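Local coordinates for glutathione S-transferase family protein (Populus trichocarpa, PDB 5F06) that probably conjugates glutathione to electrophilic substrates as a Phi-class glutathione transferase, and binds glutathione, including covalently, at residues N108-M119 / Y172-A181. Numbering follows the deposited sequence.
Sequences NPAIAPIVFQFM and YTYYLMKTPA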
# COMPACT_ATOMS: atom_id res chain seq x y z
N ASN A 108 1.74 8.15 2.98
CA ASN A 108 2.74 7.57 3.87
C ASN A 108 4.19 7.76 3.41
O ASN A 108 5.06 8.04 4.24
CB ASN A 108 2.47 6.08 4.08
CG ASN A 108 3.30 5.49 5.21
OD1 ASN A 108 3.20 5.93 6.36
ND2 ASN A 108 4.14 4.52 4.88
N PRO A 109 4.46 7.61 2.11
CA PRO A 109 5.85 7.78 1.66
C PRO A 109 6.37 9.21 1.86
O PRO A 109 7.58 9.41 1.87
CB PRO A 109 5.79 7.43 0.17
CG PRO A 109 4.57 6.61 0.01
CD PRO A 109 3.59 7.15 1.01
N ALA A 110 5.46 10.17 2.01
CA ALA A 110 5.84 11.56 2.21
C ALA A 110 5.93 11.92 3.70
O ALA A 110 6.81 12.68 4.10
CB ALA A 110 4.84 12.49 1.51
N ILE A 111 5.04 11.37 4.52
CA ILE A 111 5.04 11.72 5.95
C ILE A 111 6.02 10.87 6.76
O ILE A 111 6.58 11.34 7.75
CB ILE A 111 3.62 11.60 6.56
CG1 ILE A 111 3.59 12.23 7.95
CG2 ILE A 111 3.15 10.15 6.60
CD1 ILE A 111 2.21 12.52 8.47
N ALA A 112 6.24 9.63 6.34
CA ALA A 112 7.11 8.74 7.11
C ALA A 112 8.53 9.32 7.29
O ALA A 112 9.06 9.30 8.40
CB ALA A 112 7.17 7.36 6.45
N PRO A 113 9.15 9.83 6.21
CA PRO A 113 10.51 10.34 6.37
C PRO A 113 10.58 11.55 7.31
O PRO A 113 11.59 11.74 7.99
CB PRO A 113 10.92 10.74 4.95
CG PRO A 113 9.98 10.03 4.05
CD PRO A 113 8.70 9.92 4.81
N ILE A 114 9.53 12.36 7.34
CA ILE A 114 9.50 13.52 8.23
C ILE A 114 9.60 13.05 9.67
O ILE A 114 10.43 13.52 10.44
CB ILE A 114 8.22 14.35 8.03
CG1 ILE A 114 8.14 14.87 6.59
CG2 ILE A 114 8.17 15.51 9.02
CD1 ILE A 114 6.82 15.54 6.23
N VAL A 115 8.74 12.10 10.03
CA VAL A 115 8.67 11.61 11.40
C VAL A 115 9.94 10.83 11.74
O VAL A 115 10.42 10.90 12.88
CB VAL A 115 7.43 10.72 11.60
CG1 VAL A 115 7.46 10.01 12.95
CG2 VAL A 115 6.17 11.57 11.48
N PHE A 116 10.48 10.11 10.77
CA PHE A 116 11.70 9.35 10.97
C PHE A 116 12.83 10.29 11.38
O PHE A 116 13.55 10.04 12.34
CB PHE A 116 12.10 8.59 9.71
CG PHE A 116 13.38 7.81 9.86
CD1 PHE A 116 13.36 6.50 10.32
CD2 PHE A 116 14.60 8.39 9.56
CE1 PHE A 116 14.53 5.78 10.46
CE2 PHE A 116 15.78 7.68 9.71
CZ PHE A 116 15.74 6.37 10.16
N GLN A 117 12.99 11.38 10.64
CA GLN A 117 14.07 12.32 10.89
C GLN A 117 13.94 12.98 12.27
O GLN A 117 14.93 13.12 12.99
CB GLN A 117 14.11 13.38 9.79
CG GLN A 117 14.66 12.87 8.46
CD GLN A 117 16.06 12.29 8.58
OE1 GLN A 117 16.89 12.81 9.33
NE2 GLN A 117 16.33 11.21 7.85
N PHE A 118 12.72 13.37 12.63
CA PHE A 118 12.49 14.00 13.92
C PHE A 118 12.58 13.04 15.12
O PHE A 118 13.15 13.39 16.15
CB PHE A 118 11.12 14.69 13.94
CG PHE A 118 11.09 16.03 13.24
CD1 PHE A 118 11.82 17.10 13.74
CD2 PHE A 118 10.32 16.22 12.11
CE1 PHE A 118 11.78 18.33 13.11
CE2 PHE A 118 10.28 17.44 11.47
CZ PHE A 118 11.01 18.50 11.98
N MET A 119 12.01 11.85 14.96
CA MET A 119 11.79 10.94 16.09
C MET A 119 12.76 9.76 16.13
O MET A 119 13.14 9.31 17.22
CB MET A 119 10.36 10.41 16.05
CG MET A 119 9.28 11.49 16.03
SD MET A 119 9.43 12.63 17.42
CE MET A 119 7.91 13.57 17.24
N TYR A 172 1.09 8.46 12.13
CA TYR A 172 2.18 9.32 11.67
C TYR A 172 1.79 10.79 11.78
O TYR A 172 2.62 11.65 12.09
CB TYR A 172 2.59 9.00 10.23
CG TYR A 172 3.71 7.99 10.12
CD1 TYR A 172 4.90 8.15 10.81
CD2 TYR A 172 3.58 6.87 9.30
CE1 TYR A 172 5.92 7.23 10.71
CE2 TYR A 172 4.60 5.94 9.20
CZ TYR A 172 5.77 6.13 9.91
OH TYR A 172 6.78 5.22 9.80
N THR A 173 0.52 11.09 11.53
CA THR A 173 0.08 12.46 11.60
C THR A 173 0.14 12.93 13.05
O THR A 173 0.52 14.07 13.31
CB THR A 173 -1.34 12.63 11.02
OG1 THR A 173 -1.38 12.07 9.71
CG2 THR A 173 -1.71 14.11 10.94
N TYR A 174 -0.20 12.05 13.98
CA TYR A 174 -0.17 12.42 15.40
C TYR A 174 1.22 12.91 15.79
O TYR A 174 1.36 13.91 16.50
CB TYR A 174 -0.58 11.24 16.28
CG TYR A 174 -0.66 11.62 17.74
CD1 TYR A 174 -1.66 12.46 18.19
CD2 TYR A 174 0.27 11.15 18.66
CE1 TYR A 174 -1.75 12.83 19.51
CE2 TYR A 174 0.19 11.52 19.99
CZ TYR A 174 -0.82 12.35 20.41
OH TYR A 174 -0.91 12.73 21.73
N TYR A 175 2.25 12.22 15.31
CA TYR A 175 3.61 12.61 15.62
C TYR A 175 4.06 13.84 14.83
O TYR A 175 4.80 14.68 15.34
CB TYR A 175 4.57 11.44 15.38
CG TYR A 175 4.63 10.43 16.52
CD1 TYR A 175 4.44 10.82 17.84
CD2 TYR A 175 4.90 9.10 16.27
CE1 TYR A 175 4.50 9.91 18.87
CE2 TYR A 175 4.97 8.17 17.30
CZ TYR A 175 4.77 8.59 18.60
OH TYR A 175 4.84 7.69 19.64
N LEU A 176 3.61 13.94 13.58
CA LEU A 176 3.90 15.12 12.77
C LEU A 176 3.43 16.39 13.48
O LEU A 176 4.12 17.41 13.48
CB LEU A 176 3.23 15.02 11.39
CG LEU A 176 3.41 16.21 10.44
CD1 LEU A 176 4.56 15.97 9.48
CD2 LEU A 176 2.12 16.49 9.68
N MET A 177 2.26 16.31 14.11
CA MET A 177 1.66 17.49 14.74
C MET A 177 2.44 17.94 15.98
O MET A 177 2.18 19.01 16.51
CB MET A 177 0.20 17.21 15.09
CG MET A 177 -0.69 17.01 13.87
SD MET A 177 -0.61 18.35 12.67
CE MET A 177 -1.49 19.63 13.56
N LYS A 178 3.38 17.11 16.42
CA LYS A 178 4.25 17.48 17.54
C LYS A 178 5.47 18.27 17.06
O LYS A 178 6.21 18.83 17.87
CB LYS A 178 4.72 16.23 18.29
CG LYS A 178 3.60 15.40 18.89
CD LYS A 178 4.16 14.21 19.64
CE LYS A 178 3.07 13.44 20.37
NZ LYS A 178 2.50 14.22 21.51
N THR A 179 5.68 18.29 15.75
CA THR A 179 6.86 18.92 15.15
C THR A 179 6.49 20.24 14.46
O THR A 179 5.31 20.55 14.30
CB THR A 179 7.54 17.99 14.12
OG1 THR A 179 6.81 18.02 12.88
CG2 THR A 179 7.62 16.55 14.64
N PRO A 180 7.51 21.01 14.03
CA PRO A 180 7.22 22.23 13.27
C PRO A 180 6.48 21.95 11.96
O PRO A 180 5.79 22.83 11.44
CB PRO A 180 8.61 22.81 13.00
CG PRO A 180 9.47 22.27 14.08
CD PRO A 180 8.94 20.89 14.34
N ALA A 181 6.62 20.73 11.45
CA ALA A 181 5.97 20.34 10.20
C ALA A 181 4.45 20.26 10.35
O ALA A 181 3.73 20.08 9.38
CB ALA A 181 6.52 19.01 9.71
O HOH W 1 9.22 6.49 9.52
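The ring of Y172 takes CA of A112 over one face, in a CH-pi contact 4.1 Å from the ring centroid, while CG1 of V115 lies at its edge, in plane. N108 approaches obliquely, its OD1 3.1 Å from Y172 CD2 and the amide plane turned 40° from the ring. With I111, whose CG2 meets Y172 CB, these residues form the hole for Y172 as a knob. A water bridges its hydroxyl to the helix, donating to A112 O and hydrogen-bonded to Y172 OH. At the other end, the F118 ring carries CB of T179 over one face, again by CH-pi, 3.9 Å from the centroid; I114 CG2 lies at its edge, in plane, and P180 CD comes in obliquely. In the all-helical C-terminal domain of this GST, the contact joins helix 90-120 to helix 170-176 and the turn after it, their local axes crossing at 48°. Y172 and Y175 also touch T11 of the glutathione site in the thioredoxin-like domain, and Y175 OH is hydrogen-bonded to M9 O and M211 O. Between the rings, the same I114 CG2 packs on L176 CD1 (3.7 Å) and A181 CB. In one of two modelled conformers, CE of M119 comes near Y175 O and T179 CG2. With chi1 at 79°, T179 turns OG1 back to donate a hydrogen bond to L176 O (2.8 Å), in the carbonyl plane and on a lone pair; L176 O also accepts T179 N, tying down the type I turn.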